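Local coordinates for Low molecular weight protein-tyrosine-phosphatase PtpA (Staphylococcus aureus, PDB 3ROF) that removes phosphate from phosphotyrosine residues of proteins and, as a secreted effector, probably counteracts host defences during infection, at residues A[9-14]-A[39-44]; A[86-91]-A[110-115]. All blocks are in the same frame, centred on the assembly; numbering follows the deposited sequence.

In the fold
Contacts 1 and 2 are the two outer strand pairs of one parallel sheet, ordered 39-45, 7-13, 86-89, 108-111, and each is bridged by the helix of its own beta-alpha-beta unit. Their centres lie about 10 Å apart. The inner strands join them: Val-88 N is 2.8 Å from Ala-10 O and Val-88 O is 2.9 Å from Val-12 N, both probable hydrogen bonds. In contact 1 strand 7-13 ends at Cys-13, the nucleophile by similarity, beside a bound phosphate. Contact 2 borders the same site, since the nearest side-chain atoms of Met-90 and Cys-13 are about 4 Å apart, and Asp-91 forms a salt bridge with Arg-19, an active-site residue by similarity.

Contact 1: A[9-14]-A[39-44]; sequences VAFVCL and IKVHSR. With PO4 (phosphate ion), chain D; PO4 (phosphate ion), chain C.
Within the beta-alpha-beta unit that carries the phosphate-binding P-loop of this phosphatase family, Val-9 to Val-12 pair in parallel with Val-41 to Arg-44; helix 19-33 makes the connection. Five backbone hydrogen bonds define the register, from Val-9 N to Lys-40 O (2.9 Å) through to Cys-13 N to Arg-44 O (3.1 Å), and the short strand axes are turned by 21°. On one face, Val-9 holds CG1 between its backbone N and carbonyl carbon (chi1 54°), which places that methyl 3.7 Å from Ile-39 CG2. Val-41 CG1 comes up to the ring edge of Phe-11, 3.7 Å from CE2. Ser-43 lies on this face too, its OG hydrogen-bonded to Glu-24 and Asn-16.

His-42 and Arg-44 share the other face with Ala-10 and Val-12, and both grip one oxygen of a phosphate ion probably taken from the crystallisation liquor. His-42 ND1 donates almost straight to O3 (2.6 Å, 168°), while Arg-44 NH1 reaches the same O3 at 2.9 Å, near the guanidinium plane. His-42 NE2 hydrogen-bonds Asp-8 OD1, so both ring nitrogens face acceptors, consistent with a protonated imidazole. Asp-82 forms a salt bridge with Arg-44 NE. A second phosphate occupies the P-loop, bound by the backbone N of Gly-15, Ile-17 and Cys-18, by Arg-19 NE and weakly by Leu-14 N. Beside it, Cys-13 SG lies 3.3 Å from phosphate O4.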
loop_
_atom_site.group_PDB
_atom_site.type_symbol
_atom_site.label_atom_id
_atom_site.label_comp_id
_atom_site.label_asym_id
_atom_site.label_seq_id
_atom_site.Cartn_x
_atom_site.Cartn_y
_atom_site.Cartn_z
ATOM N N VAL A 9 8.522 1.625 -1.324
ATOM C CA VAL A 9 7.435 1.377 -0.386
ATOM C C VAL A 9 6.396 0.513 -1.049
ATOM O O VAL A 9 5.976 0.813 -2.169
ATOM C CB VAL A 9 6.788 2.713 0.184
ATOM C CG1 VAL A 9 6.342 3.664 -0.867
ATOM C CG2 VAL A 9 5.681 2.431 1.157
ATOM N N ALA A 10 5.957 -0.544 -0.373
ATOM C CA ALA A 10 4.876 -1.406 -0.884
ATOM C C ALA A 10 3.719 -1.380 0.051
ATOM O O ALA A 10 3.879 -1.641 1.237
ATOM C CB ALA A 10 5.337 -2.844 -1.040
ATOM N N PHE A 11 2.537 -1.122 -0.485
ATOM C CA PHE A 11 1.290 -1.356 0.241
ATOM C C PHE A 11 0.891 -2.802 0.017
ATOM O O PHE A 11 0.967 -3.312 -1.106
ATOM C CB PHE A 11 0.211 -0.391 -0.258
ATOM C CG PHE A 11 0.528 1.037 0.026
ATOM C CD1 PHE A 11 0.342 1.550 1.310
ATOM C CD2 PHE A 11 1.049 1.860 -0.960
ATOM C CE1 PHE A 11 0.647 2.879 1.577
ATOM C CE2 PHE A 11 1.320 3.181 -0.696
ATOM C CZ PHE A 11 1.142 3.696 0.562
ATOM N N VAL A 12 0.371 -3.442 1.069
ATOM C CA VAL A 12 0.045 -4.878 0.987
ATOM C C VAL A 12 -1.300 -5.137 1.615
ATOM O O VAL A 12 -1.591 -4.711 2.746
ATOM C CB VAL A 12 1.098 -5.760 1.687
ATOM C CG1 VAL A 12 0.755 -7.219 1.534
ATOM C CG2 VAL A 12 2.490 -5.491 1.118
ATOM N N CYS A 13 -2.161 -5.815 0.861
ATOM C CA CYS A 13 -3.474 -6.229 1.319
ATOM C C CYS A 13 -3.629 -7.715 1.003
ATOM O O CYS A 13 -2.633 -8.404 0.880
ATOM C CB CYS A 13 -4.601 -5.332 0.727
ATOM S SG CYS A 13 -4.698 -5.343 -1.080
ATOM N N LEU A 14 -4.868 -8.216 0.933
ATOM C CA LEU A 14 -5.070 -9.644 0.650
ATOM C C LEU A 14 -5.082 -9.899 -0.847
ATOM O O LEU A 14 -4.309 -10.707 -1.380
ATOM C CB LEU A 14 -6.369 -10.119 1.297
ATOM C CG LEU A 14 -6.709 -11.584 0.991
ATOM C CD1 LEU A 14 -5.653 -12.532 1.501
ATOM C CD2 LEU A 14 -8.065 -11.948 1.543
ATOM N N ILE A 39 11.108 8.182 -3.926
ATOM C CA ILE A 39 10.281 7.114 -3.364
ATOM C C ILE A 39 9.496 6.449 -4.494
ATOM O O ILE A 39 8.712 7.109 -5.189
ATOM C CB ILE A 39 9.322 7.631 -2.284
ATOM C CG1 ILE A 39 10.099 8.244 -1.118
ATOM C CG2 ILE A 39 8.436 6.510 -1.783
ATOM C CD1 ILE A 39 9.222 8.977 -0.108
ATOM N N LYS A 40 9.714 5.147 -4.662
ATOM C CA LYS A 40 8.996 4.341 -5.653
ATOM C C LYS A 40 7.948 3.497 -4.954
ATOM O O LYS A 40 8.232 2.940 -3.894
ATOM C CB LYS A 40 9.964 3.431 -6.393
ATOM C CG LYS A 40 9.325 2.691 -7.537
ATOM C CD LYS A 40 10.316 1.870 -8.357
ATOM C CE LYS A 40 9.596 1.099 -9.461
ATOM N NZ LYS A 40 10.513 0.206 -10.233
ATOM N N VAL A 41 6.726 3.487 -5.484
ATOM C CA VAL A 41 5.610 2.835 -4.830
ATOM C C VAL A 41 5.247 1.542 -5.548
ATOM O O VAL A 41 5.313 1.463 -6.795
ATOM C CB VAL A 41 4.404 3.779 -4.769
ATOM C CG1 VAL A 41 3.380 3.263 -3.773
ATOM C CG2 VAL A 41 4.808 5.197 -4.371
ATOM N N HIS A 42 4.857 0.550 -4.747
ATOM C CA HIS A 42 4.480 -0.778 -5.223
ATOM C C HIS A 42 3.259 -1.252 -4.458
ATOM O O HIS A 42 2.918 -0.694 -3.410
ATOM C CB HIS A 42 5.606 -1.767 -4.926
ATOM C CG HIS A 42 6.946 -1.335 -5.404
ATOM N ND1 HIS A 42 7.550 -1.832 -6.544
ATOM C CD2 HIS A 42 7.838 -0.490 -4.855
ATOM C CE1 HIS A 42 8.750 -1.294 -6.677
ATOM N NE2 HIS A 42 8.953 -0.491 -5.657
ATOM N N SER A 43 2.680 -2.364 -4.887
ATOM C CA SER A 43 1.679 -3.035 -4.086
ATOM C C SER A 43 1.698 -4.538 -4.345
ATOM O O SER A 43 2.079 -4.993 -5.438
ATOM C CB SER A 43 0.288 -2.456 -4.336
ATOM O OG SER A 43 -0.139 -2.650 -5.672
ATOM N N ARG A 44 1.243 -5.280 -3.328
ATOM C CA ARG A 44 1.163 -6.719 -3.390
ATOM C C ARG A 44 -0.073 -7.160 -2.628
ATOM O O ARG A 44 -0.558 -6.457 -1.733
ATOM C CB ARG A 44 2.388 -7.364 -2.732
ATOM C CG ARG A 44 3.739 -7.107 -3.353
ATOM C CD ARG A 44 3.842 -7.732 -4.721
ATOM N NE ARG A 44 5.207 -7.708 -5.268
ATOM C CZ ARG A 44 5.691 -6.720 -5.995
ATOM N NH1 ARG A 44 4.973 -5.622 -6.221
ATOM N NH2 ARG A 44 6.940 -6.799 -6.457
HETATM P P PO4 D . 7.004 -4.153 -9.235
HETATM O O1 PO4 D . 7.842 -3.090 -9.903
HETATM O O2 PO4 D . 7.876 -5.325 -8.913
HETATM O O3 PO4 D . 6.440 -3.738 -7.887
HETATM O O4 PO4 D . 5.894 -4.660 -10.124
HETATM P P PO4 C . -8.172 -6.251 -1.041
HETATM O O1 PO4 C . -8.141 -4.856 -0.477
HETATM O O2 PO4 C . -7.533 -7.263 -0.116
HETATM O O3 PO4 C . -9.672 -6.636 -1.252
HETATM O O4 PO4 C . -7.582 -6.304 -2.430
#

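Contact 2: A[86-91]-A[110-115]; sequences YIVAMD and FKLLEF
Val-88 and Leu-112 form the tight part of this parallel strand pairing: Val-88 CG1, trans to its own backbone N (chi1 180°), presses to 3.5 Å from Leu-112 CA, closer than usual van der Waals contact, and also meets CB at 3.8 Å. Three backbone bonds fix the register beneath it, Phe-110 N to Ile-87 O, Ala-89 N to Phe-110 O (2.8 Å, 167°) and Leu-112 N to Ala-89 O. Farther along, Met-90 bends at chi2 and carries SD to within 4.0 Å of Leu-112 CD2.

The packing is slacker at both ends. Tyr-86 and Phe-110 meet edge against edge, CD1 to CE2 at 4.4 Å, and Phe-115 CZ sits above one face of the partly exposed Phe-110 ring, offset toward its rim. At the other end the chain after strand 108-111 enters a 3-10 segment, 112-114, while that after Ala-89 heads into helix 92-101; one water links them, donating to Met-90 O and accepting from Leu-113 N (3.0 Å). On the partly exposed side, extended Lys-111 carries NZ to a hydrogen bond with Gln-92 OE1 and a salt bridge with Asp-122 OD1. Helix 92-101, N-capped by Asp-91, packs on Ala-89 and Lys-111, whereas helix 132-153 touches Tyr-86 and Leu-112, and strand 7-13 adjoins strand 86-89.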
loop_
_atom_site.group_PDB
_atom_site.type_symbol
_atom_site.label_atom_id
_atom_site.label_comp_id
_atom_site.label_asym_id
_atom_site.label_seq_id
_atom_site.Cartn_x
_atom_site.Cartn_y
_atom_site.Cartn_z
ATOM N N TYR A 86 10.063 -0.209 2.929
ATOM C CA TYR A 86 8.912 0.030 3.784
ATOM C C TYR A 86 7.771 -0.807 3.270
ATOM O O TYR A 86 7.526 -0.810 2.064
ATOM C CB TYR A 86 8.502 1.500 3.773
ATOM C CG TYR A 86 9.638 2.392 4.219
ATOM C CD1 TYR A 86 9.837 2.688 5.567
ATOM C CD2 TYR A 86 10.554 2.887 3.292
ATOM C CE1 TYR A 86 10.948 3.436 5.976
ATOM C CE2 TYR A 86 11.639 3.639 3.695
ATOM C CZ TYR A 86 11.805 3.917 5.027
ATOM O OH TYR A 86 12.892 4.669 5.417
ATOM N N ILE A 87 7.119 -1.529 4.162
ATOM C CA ILE A 87 5.964 -2.380 3.819
ATOM C C ILE A 87 4.805 -1.889 4.681
ATOM O O ILE A 87 4.914 -1.866 5.915
ATOM C CB ILE A 87 6.252 -3.886 4.065
ATOM C CG1 ILE A 87 7.501 -4.318 3.288
ATOM C CG2 ILE A 87 5.062 -4.705 3.663
ATOM C CD1 ILE A 87 7.903 -5.686 3.568
ATOM N N VAL A 88 3.705 -1.507 4.046
ATOM C CA VAL A 88 2.603 -0.889 4.738
ATOM C C VAL A 88 1.361 -1.763 4.491
ATOM O O VAL A 88 0.774 -1.757 3.400
ATOM C CB VAL A 88 2.368 0.552 4.274
ATOM C CG1 VAL A 88 1.172 1.162 5.036
ATOM C CG2 VAL A 88 3.646 1.377 4.488
ATOM N N ALA A 89 0.998 -2.506 5.526
ATOM C CA ALA A 89 -0.097 -3.462 5.504
ATOM C C ALA A 89 -1.408 -2.765 5.830
ATOM O O ALA A 89 -1.426 -1.775 6.549
ATOM C CB ALA A 89 0.168 -4.533 6.548
ATOM N N MET A 90 -2.527 -3.353 5.375
ATOM C CA MET A 90 -3.825 -2.775 5.679
ATOM C C MET A 90 -4.438 -3.236 6.992
ATOM O O MET A 90 -5.023 -2.404 7.707
ATOM C CB MET A 90 -4.777 -3.023 4.511
ATOM C CG MET A 90 -4.275 -2.392 3.221
ATOM S SD MET A 90 -4.319 -0.588 3.333
ATOM C CE MET A 90 -3.157 -0.175 2.071
ATOM N N ASP A 91 -4.349 -4.520 7.303
ATOM C CA ASP A 91 -4.976 -5.054 8.487
ATOM C C ASP A 91 -4.065 -6.109 9.136
ATOM O O ASP A 91 -2.963 -6.416 8.646
ATOM C CB ASP A 91 -6.406 -5.577 8.163
ATOM C CG ASP A 91 -6.439 -6.834 7.300
ATOM O OD1 ASP A 91 -5.495 -7.617 7.384
ATOM O OD2 ASP A 91 -7.443 -7.003 6.550
ATOM N N PHE A 110 4.746 -1.820 8.790
ATOM C CA PHE A 110 3.783 -0.992 9.538
ATOM C C PHE A 110 2.392 -1.337 9.049
ATOM O O PHE A 110 2.242 -1.872 7.958
ATOM C CB PHE A 110 4.000 0.485 9.260
ATOM C CG PHE A 110 5.323 0.982 9.672
ATOM C CD1 PHE A 110 5.565 1.280 10.999
ATOM C CD2 PHE A 110 6.322 1.244 8.765
ATOM C CE1 PHE A 110 6.791 1.783 11.409
ATOM C CE2 PHE A 110 7.577 1.751 9.188
ATOM C CZ PHE A 110 7.781 2.015 10.498
ATOM N N LYS A 111 1.369 -0.950 9.816
ATOM C CA LYS A 111 0.006 -0.817 9.310
ATOM C C LYS A 111 -0.215 0.620 8.870
ATOM O O LYS A 111 0.277 1.548 9.486
ATOM C CB LYS A 111 -1.018 -1.187 10.370
ATOM C CG LYS A 111 -1.046 -2.650 10.693
ATOM C CD LYS A 111 -2.162 -2.905 11.798
ATOM C CE LYS A 111 -2.250 -4.329 12.270
ATOM N NZ LYS A 111 -3.277 -4.352 13.329
ATOM N N LEU A 112 -0.999 0.788 7.801
ATOM C CA LEU A 112 -1.324 2.097 7.259
ATOM C C LEU A 112 -1.762 3.059 8.344
ATOM O O LEU A 112 -1.319 4.233 8.375
ATOM C CB LEU A 112 -2.401 1.971 6.212
ATOM C CG LEU A 112 -2.840 3.293 5.556
ATOM C CD1 LEU A 112 -1.800 3.808 4.611
ATOM C CD2 LEU A 112 -4.162 3.137 4.827
ATOM N N LEU A 113 -2.678 2.625 9.209
ATOM C CA LEU A 113 -3.309 3.557 10.150
ATOM C C LEU A 113 -2.417 3.921 11.339
ATOM O O LEU A 113 -2.810 4.761 12.156
ATOM C CB LEU A 113 -4.690 3.037 10.554
ATOM C CG LEU A 113 -5.701 3.049 9.392
ATOM C CD1 LEU A 113 -7.003 2.401 9.869
ATOM C CD2 LEU A 113 -5.998 4.460 8.876
ATOM N N GLU A 114 -1.220 3.340 11.415
ATOM C CA GLU A 114 -0.233 3.838 12.369
ATOM C C GLU A 114 0.182 5.283 12.040
ATOM O O GLU A 114 0.648 6.004 12.929
ATOM C CB GLU A 114 1.011 2.957 12.409
ATOM C CG GLU A 114 0.768 1.613 12.966
ATOM C CD GLU A 114 2.051 0.864 13.133
ATOM O OE1 GLU A 114 2.831 1.194 14.068
ATOM O OE2 GLU A 114 2.331 -0.025 12.335
ATOM N N PHE A 115 -0.059 5.702 10.801
ATOM C CA PHE A 115 0.258 7.047 10.325
ATOM C C PHE A 115 -0.966 7.968 10.351
ATOM O O PHE A 115 -0.912 9.047 9.786
ATOM C CB PHE A 115 0.854 6.960 8.943
ATOM C CG PHE A 115 2.166 6.201 8.935
ATOM C CD1 PHE A 115 3.361 6.848 9.244
ATOM C CD2 PHE A 115 2.201 4.831 8.643
ATOM C CE1 PHE A 115 4.546 6.127 9.270
ATOM C CE2 PHE A 115 3.365 4.112 8.681
ATOM C CZ PHE A 115 4.544 4.759 9.002
HETATM O O HOH W 1 -4.080 -0.013 9.019
#